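Local structure of putative methylase HI0767 (Haemophilus influenzae, 2IFT) at residues S145-E149 with N150-K154; S113-F116 with L117-P120. The protein probably methylates N2 of the guanine at position 966 of 16S rRNA in the assembled 30S particle, with S-adenosyl-L-methionine as methyl donor. All blocks are in the same frame, centred on the assembly; numbering follows the deposited sequence.

Contact 1 of 2, residues S145-E149 with N150-K154; sequences SLLCE and NNWLK
Leu146 and Leu147 offer their carbonyls to the chain as it leaves helix 139-149. Leu146 O takes the backbone N of Asn150 at 2.8 Å, a nearly straight bond that completes the last regular turn. Leu147 O reaches one residue further, to Trp152 N, in a weak 3.3 Å bond. Leu147 O also accepts from a water 3.1 Å away, and that water accepts from Leu153 N, a 2.6 Å bond tying the new strand to the helix end.

Between these bonds Asn151 adopts left-handed backbone angles (phi/psi 53°/48°), which ends the helix and turns the chain sharply away from its axis. With the weak bond and the apolar contact between Trp152 and Leu147, the ending resembles a Schellman motif, though Asn151 N stands 3.8 Å from Cys148 O. This helix end sits in the beta-alpha-beta crossover from strand 126-131 to strand 157-164 of the Rossmann-like sheet.

Among the apolar groups, Leu147 CD2 rests 3.8 Å from Trp152 CB, the two side chains crossing at about a right angle, while Leu147 CB meets Leu153 CD1. Trp152 CG stands beside its backbone N (chi1 -72°), bringing the indole edge to the helix end, with Leu146 O in the ring plane, 3.5 Å from Trp152 CD1. Asn150 lies alongside Leu146, pointing the same way; its amide and the indole NE1 find their polar partner in Leu117 O.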
ATOM      1  N   SER A 145       5.971  12.720   1.840  1.00 19.40           N
ATOM      2  CA  SER A 145       5.816  14.039   2.416  1.00 21.47           C
ATOM      3  C   SER A 145       4.375  14.313   2.834  1.00 18.63           C
ATOM      4  O   SER A 145       4.129  14.784   3.936  1.00 20.57           O
ATOM      5  CB  SER A 145       6.278  15.099   1.415  1.00 23.71           C
ATOM      6  OG  SER A 145       5.681  16.351   1.711  1.00 29.96           O
ATOM      7  N   LEU A 146       3.425  14.007   1.962  1.00 17.20           N
ATOM      8  CA  LEU A 146       2.018  14.239   2.266  1.00 15.94           C
ATOM      9  C   LEU A 146       1.498  13.362   3.414  1.00 17.07           C
ATOM     10  O   LEU A 146       0.755  13.832   4.274  1.00 14.23           O
ATOM     11  CB  LEU A 146       1.188  14.025   1.005  1.00 14.95           C
ATOM     12  CG  LEU A 146       1.535  14.991  -0.142  1.00 17.84           C
ATOM     13  CD1 LEU A 146       0.830  14.558  -1.426  1.00 12.49           C
ATOM     14  CD2 LEU A 146       1.130  16.418   0.244  1.00 14.00           C
ATOM     15  N   LEU A 147       1.876  12.087   3.426  1.00 18.11           N
ATOM     16  CA  LEU A 147       1.454  11.202   4.506  1.00 19.43           C
ATOM     17  C   LEU A 147       1.820  11.847   5.835  1.00 21.71           C
ATOM     18  O   LEU A 147       0.993  11.942   6.739  1.00 22.01           O
ATOM     19  CB  LEU A 147       2.149   9.841   4.400  1.00 17.41           C
ATOM     20  CG  LEU A 147       1.608   8.852   3.367  1.00 15.46           C
ATOM     21  CD1 LEU A 147       2.527   7.649   3.297  1.00 16.50           C
ATOM     22  CD2 LEU A 147       0.190   8.427   3.742  1.00 14.03           C
ATOM     23  N   CYS A 148       3.071  12.291   5.940  1.00 26.21           N
ATOM     24  CA  CYS A 148       3.576  12.933   7.159  1.00 29.76           C
ATOM     25  C   CYS A 148       2.936  14.281   7.433  1.00 29.48           C
ATOM     26  O   CYS A 148       2.507  14.571   8.548  1.00 28.93           O
ATOM     27  CB  CYS A 148       5.086  13.138   7.066  1.00 32.83           C
ATOM     28  SG  CYS A 148       6.073  11.729   7.595  1.00 48.51           S
ATOM     29  N   GLU A 149       2.893  15.109   6.401  1.00 29.88           N
ATOM     30  CA  GLU A 149       2.339  16.444   6.505  1.00 30.22           C
ATOM     31  C   GLU A 149       0.887  16.481   6.927  1.00 27.19           C
ATOM     32  O   GLU A 149       0.508  17.273   7.774  1.00 25.10           O
ATOM     33  CB  GLU A 149       2.472  17.150   5.162  1.00 35.06           C
ATOM     34  CG  GLU A 149       3.133  18.508   5.224  1.00 43.51           C
ATOM     35  CD  GLU A 149       3.778  18.879   3.900  1.00 48.62           C
ATOM     36  OE1 GLU A 149       3.045  18.996   2.888  1.00 50.51           O
ATOM     37  OE2 GLU A 149       5.022  19.045   3.871  1.00 50.86           O
ATOM     38  N   ASN A 150       0.072  15.603   6.353  1.00 26.27           N
ATOM     39  CA  ASN A 150      -1.346  15.641   6.644  1.00 21.76           C
ATOM     40  C   ASN A 150      -1.986  14.641   7.594  1.00 18.94           C
ATOM     41  O   ASN A 150      -3.145  14.274   7.423  1.00 18.55           O
ATOM     42  CB  ASN A 150      -2.111  15.714   5.319  1.00 22.97           C
ATOM     43  CG  ASN A 150      -1.714  16.939   4.494  1.00 23.85           C
ATOM     44  OD1 ASN A 150      -1.752  18.065   4.986  1.00 23.46           O
ATOM     45  ND2 ASN A 150      -1.324  16.722   3.243  1.00 24.34           N
ATOM     46  N   ASN A 151      -1.227  14.205   8.595  1.00 16.57           N
ATOM     47  CA  ASN A 151      -1.770  13.354   9.650  1.00 15.75           C
ATOM     48  C   ASN A 151      -2.507  12.102   9.165  1.00 15.09           C
ATOM     49  O   ASN A 151      -3.603  11.811   9.634  1.00 17.62           O
ATOM     50  CB  ASN A 151      -2.715  14.237  10.485  1.00 12.69           C
ATOM     51  CG  ASN A 151      -3.050  13.649  11.845  1.00 16.06           C
ATOM     52  OD1 ASN A 151      -2.191  13.091  12.519  1.00 16.73           O
ATOM     53  ND2 ASN A 151      -4.305  13.803  12.267  1.00 15.25           N
ATOM     54  N   TRP A 152      -1.906  11.354   8.247  1.00 13.88           N
ATOM     55  CA  TRP A 152      -2.549  10.163   7.703  1.00 12.39           C
ATOM     56  C   TRP A 152      -2.189   8.884   8.424  1.00 13.21           C
ATOM     57  O   TRP A 152      -2.983   7.939   8.469  1.00  9.61           O
ATOM     58  CB  TRP A 152      -2.168   9.968   6.238  1.00 12.60           C
ATOM     59  CG  TRP A 152      -2.787  10.931   5.319  1.00 14.04           C
ATOM     60  CD1 TRP A 152      -2.227  12.067   4.828  1.00 13.33           C
ATOM     61  CD2 TRP A 152      -4.117  10.869   4.792  1.00 14.22           C
ATOM     62  NE1 TRP A 152      -3.124  12.722   4.025  1.00 16.36           N
ATOM     63  CE2 TRP A 152      -4.292  12.009   3.985  1.00 14.24           C
ATOM     64  CE3 TRP A 152      -5.176   9.957   4.929  1.00 15.57           C
ATOM     65  CZ2 TRP A 152      -5.489  12.269   3.308  1.00 15.36           C
ATOM     66  CZ3 TRP A 152      -6.374  10.216   4.255  1.00 15.36           C
ATOM     67  CH2 TRP A 152      -6.516  11.363   3.454  1.00 17.26           C
ATOM     68  N   LEU A 153      -0.983   8.864   8.976  1.00 13.04           N
ATOM     69  CA  LEU A 153      -0.457   7.691   9.638  1.00 15.80           C
ATOM     70  C   LEU A 153      -0.716   7.550  11.105  1.00 19.34           C
ATOM     71  O   LEU A 153      -0.557   8.483  11.886  1.00 20.07           O
ATOM     72  CB  LEU A 153       1.042   7.609   9.407  1.00 15.96           C
ATOM     73  CG  LEU A 153       1.404   7.540   7.924  1.00 18.76           C
ATOM     74  CD1 LEU A 153       2.905   7.599   7.802  1.00 18.69           C
ATOM     75  CD2 LEU A 153       0.846   6.264   7.285  1.00 15.67           C
ATOM     76  N   LYS A 154      -1.099   6.340  11.469  1.00 21.94           N
ATOM     77  CA  LYS A 154      -1.357   6.013  12.846  1.00 22.75           C
ATOM     78  C   LYS A 154      -0.011   5.609  13.427  1.00 24.21           C
ATOM     79  O   LYS A 154       0.898   5.181  12.697  1.00 23.09           O
ATOM     80  CB  LYS A 154      -2.363   4.884  12.888  1.00 23.70           C
ATOM     81  CG  LYS A 154      -3.640   5.282  12.172  1.00 25.76           C
ATOM     82  CD  LYS A 154      -4.652   4.174  12.152  1.00 27.44           C
ATOM     83  CE  LYS A 154      -4.786   3.535  13.505  1.00 29.39           C
ATOM     84  NZ  LYS A 154      -6.062   2.797  13.577  1.00 32.58           N
TER
HETATM   85  O   HOH W   1       0.726  10.788   9.587  1.00 27.95           O

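Contact 2 of 2, residues S113-F116 with L117-P120; sequences SLDF and LKQP
Helix 113-116 is a single short turn, and its unwinding is written in three backbone bonds. Leu117 N donates to Ser113 O at 3.1 Å, a four-residue helical step; Lys118 N then reaches back only three residues, to Asp115 O at 3.0 Å, arriving from well above the carbonyl plane (62° out of it). An overlapping type I turn runs from Phe116 to Gln119, closed by a weak bond from Gln119 N to Phe116 O.

Leu117 packs its side chain against the helical turn: CG lies 3.2 Å from Ser113 O, CD1 approaches Ser113 CB, and CD2 touches Phe116 CD1 at 3.8 Å. The phenyl ring is brought there because CG of Phe116 stands anti to the backbone N (chi1 166°). Lys118 runs alongside Asp115. Its chain, extended through chi3 (180°), carries CE to 3.2 Å from Leu114 O and 3.3 Å from Asp115 OD1; the bend at chi4 sets NZ 4.7 Å from that OD1, too far for a salt bridge, though a weak attraction is likely. Ser113 OG is hydrogen-bonded to Gly60 O.

This one-turn helix and its loop form part of the connection from edge strand 106-109 to strand 126-131 of the Rossmann-like methyltransferase sheet.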
ATOM      1  N   SER A 113      -3.031   9.498  -5.565  1.00 19.69           N
ATOM      2  CA  SER A 113      -2.680   9.711  -4.168  1.00 21.04           C
ATOM      3  C   SER A 113      -1.971  11.045  -3.988  1.00 21.62           C
ATOM      4  O   SER A 113      -1.980  11.623  -2.901  1.00 22.79           O
ATOM      5  CB  SER A 113      -1.787   8.583  -3.662  1.00 20.28           C
ATOM      6  OG  SER A 113      -2.573   7.522  -3.150  1.00 22.26           O
ATOM      7  N   LEU A 114      -1.358  11.539  -5.055  1.00 20.99           N
ATOM      8  CA  LEU A 114      -0.651  12.809  -4.977  1.00 23.32           C
ATOM      9  C   LEU A 114      -1.601  13.945  -4.617  1.00 23.07           C
ATOM     10  O   LEU A 114      -1.187  14.932  -4.010  1.00 25.84           O
ATOM     11  CB  LEU A 114       0.051  13.104  -6.306  1.00 24.42           C
ATOM     12  CG  LEU A 114       1.141  12.076  -6.643  1.00 28.03           C
ATOM     13  CD1 LEU A 114       1.738  12.369  -8.011  1.00 29.46           C
ATOM     14  CD2 LEU A 114       2.220  12.109  -5.563  1.00 24.46           C
ATOM     15  N   ASP A 115      -2.872  13.814  -4.985  1.00 19.90           N
ATOM     16  CA  ASP A 115      -3.833  14.861  -4.662  1.00 19.82           C
ATOM     17  C   ASP A 115      -4.725  14.457  -3.504  1.00 17.77           C
ATOM     18  O   ASP A 115      -5.042  15.283  -2.649  1.00 17.50           O
ATOM     19  CB  ASP A 115      -4.684  15.237  -5.887  1.00 21.46           C
ATOM     20  CG  ASP A 115      -3.905  16.064  -6.906  1.00 23.57           C
ATOM     21  OD1 ASP A 115      -3.161  16.977  -6.487  1.00 25.19           O
ATOM     22  OD2 ASP A 115      -4.036  15.814  -8.120  1.00 26.02           O
ATOM     23  N   PHE A 116      -5.122  13.191  -3.472  1.00 15.74           N
ATOM     24  CA  PHE A 116      -5.969  12.685  -2.399  1.00 17.05           C
ATOM     25  C   PHE A 116      -5.343  12.951  -1.024  1.00 17.85           C
ATOM     26  O   PHE A 116      -6.025  13.386  -0.098  1.00 15.64           O
ATOM     27  CB  PHE A 116      -6.195  11.173  -2.577  1.00 16.38           C
ATOM     28  CG  PHE A 116      -6.769  10.481  -1.360  1.00 14.44           C
ATOM     29  CD1 PHE A 116      -5.954   9.717  -0.529  1.00 15.69           C
ATOM     30  CD2 PHE A 116      -8.129  10.550  -1.077  1.00 14.28           C
ATOM     31  CE1 PHE A 116      -6.490   9.019   0.566  1.00 15.42           C
ATOM     32  CE2 PHE A 116      -8.677   9.859   0.016  1.00 13.46           C
ATOM     33  CZ  PHE A 116      -7.853   9.091   0.836  1.00 13.86           C
ATOM     34  N   LEU A 117      -4.043  12.687  -0.914  1.00 17.66           N
ATOM     35  CA  LEU A 117      -3.310  12.866   0.334  1.00 18.01           C
ATOM     36  C   LEU A 117      -3.035  14.320   0.742  1.00 16.68           C
ATOM     37  O   LEU A 117      -2.464  14.554   1.797  1.00 16.28           O
ATOM     38  CB  LEU A 117      -1.980  12.091   0.275  1.00 15.22           C
ATOM     39  CG  LEU A 117      -2.033  10.560   0.136  1.00 15.77           C
ATOM     40  CD1 LEU A 117      -0.622  10.020  -0.003  1.00 11.74           C
ATOM     41  CD2 LEU A 117      -2.718   9.938   1.354  1.00 15.09           C
ATOM     42  N   LYS A 118      -3.430  15.289  -0.079  1.00 17.83           N
ATOM     43  CA  LYS A 118      -3.202  16.699   0.269  1.00 19.73           C
ATOM     44  C   LYS A 118      -4.246  17.203   1.263  1.00 20.58           C
ATOM     45  O   LYS A 118      -4.105  18.289   1.826  1.00 23.89           O
ATOM     46  CB  LYS A 118      -3.239  17.594  -0.973  1.00 18.48           C
ATOM     47  CG  LYS A 118      -2.084  17.410  -1.929  1.00 21.17           C
ATOM     48  CD  LYS A 118      -2.265  18.298  -3.155  1.00 21.48           C
ATOM     49  CE  LYS A 118      -1.113  18.129  -4.123  1.00 22.92           C
ATOM     50  NZ  LYS A 118       0.164  18.498  -3.465  1.00 23.57           N
ATOM     51  N   GLN A 119      -5.290  16.409   1.479  1.00 20.36           N
ATOM     52  CA  GLN A 119      -6.354  16.770   2.405  1.00 20.04           C
ATOM     53  C   GLN A 119      -5.964  16.478   3.864  1.00 20.93           C
ATOM     54  O   GLN A 119      -5.853  15.319   4.253  1.00 21.87           O
ATOM     55  CB  GLN A 119      -7.618  15.999   2.022  1.00 18.34           C
ATOM     56  CG  GLN A 119      -8.794  16.215   2.942  1.00 15.32           C
ATOM     57  CD  GLN A 119      -9.993  15.403   2.521  1.00 16.63           C
ATOM     58  OE1 GLN A 119     -10.771  15.809   1.648  1.00 15.04           O
ATOM     59  NE2 GLN A 119     -10.145  14.238   3.130  1.00 15.10           N
ATOM     60  N   PRO A 120      -5.748  17.530   4.684  1.00 21.24           N
ATOM     61  CA  PRO A 120      -5.367  17.390   6.101  1.00 20.79           C
ATOM     62  C   PRO A 120      -6.379  16.578   6.903  1.00 20.49           C
ATOM     63  O   PRO A 120      -7.549  16.939   6.973  1.00 21.49           O
ATOM     64  CB  PRO A 120      -5.290  18.838   6.586  1.00 19.99           C
ATOM     65  CG  PRO A 120      -4.862  19.586   5.356  1.00 21.36           C
ATOM     66  CD  PRO A 120      -5.730  18.950   4.280  1.00 20.99           C
TER

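Two helix endings packed against each other make up this example, the centres of contacts 1 and 2 lying about 9 Å apart. Their joint is one carbonyl: Leu117 O, in the turn of contact 2, probably accepts hydrogen bonds from Asn150 ND2 (2.8 Å) and Trp152 NE1 (3.0 Å) of contact 1. Packing reinforces it, with Leu146 CD1 3.3 Å from Leu114 O and the rings of Phe116 and Trp152 meeting at about 35°. Contact 2 also reaches, through Ser113, the glycine-rich loop beginning at Gly60, which in related methyltransferases helps form the cofactor pocket; contact 1 ends helix 139-149 toward the other end of the parallel strands.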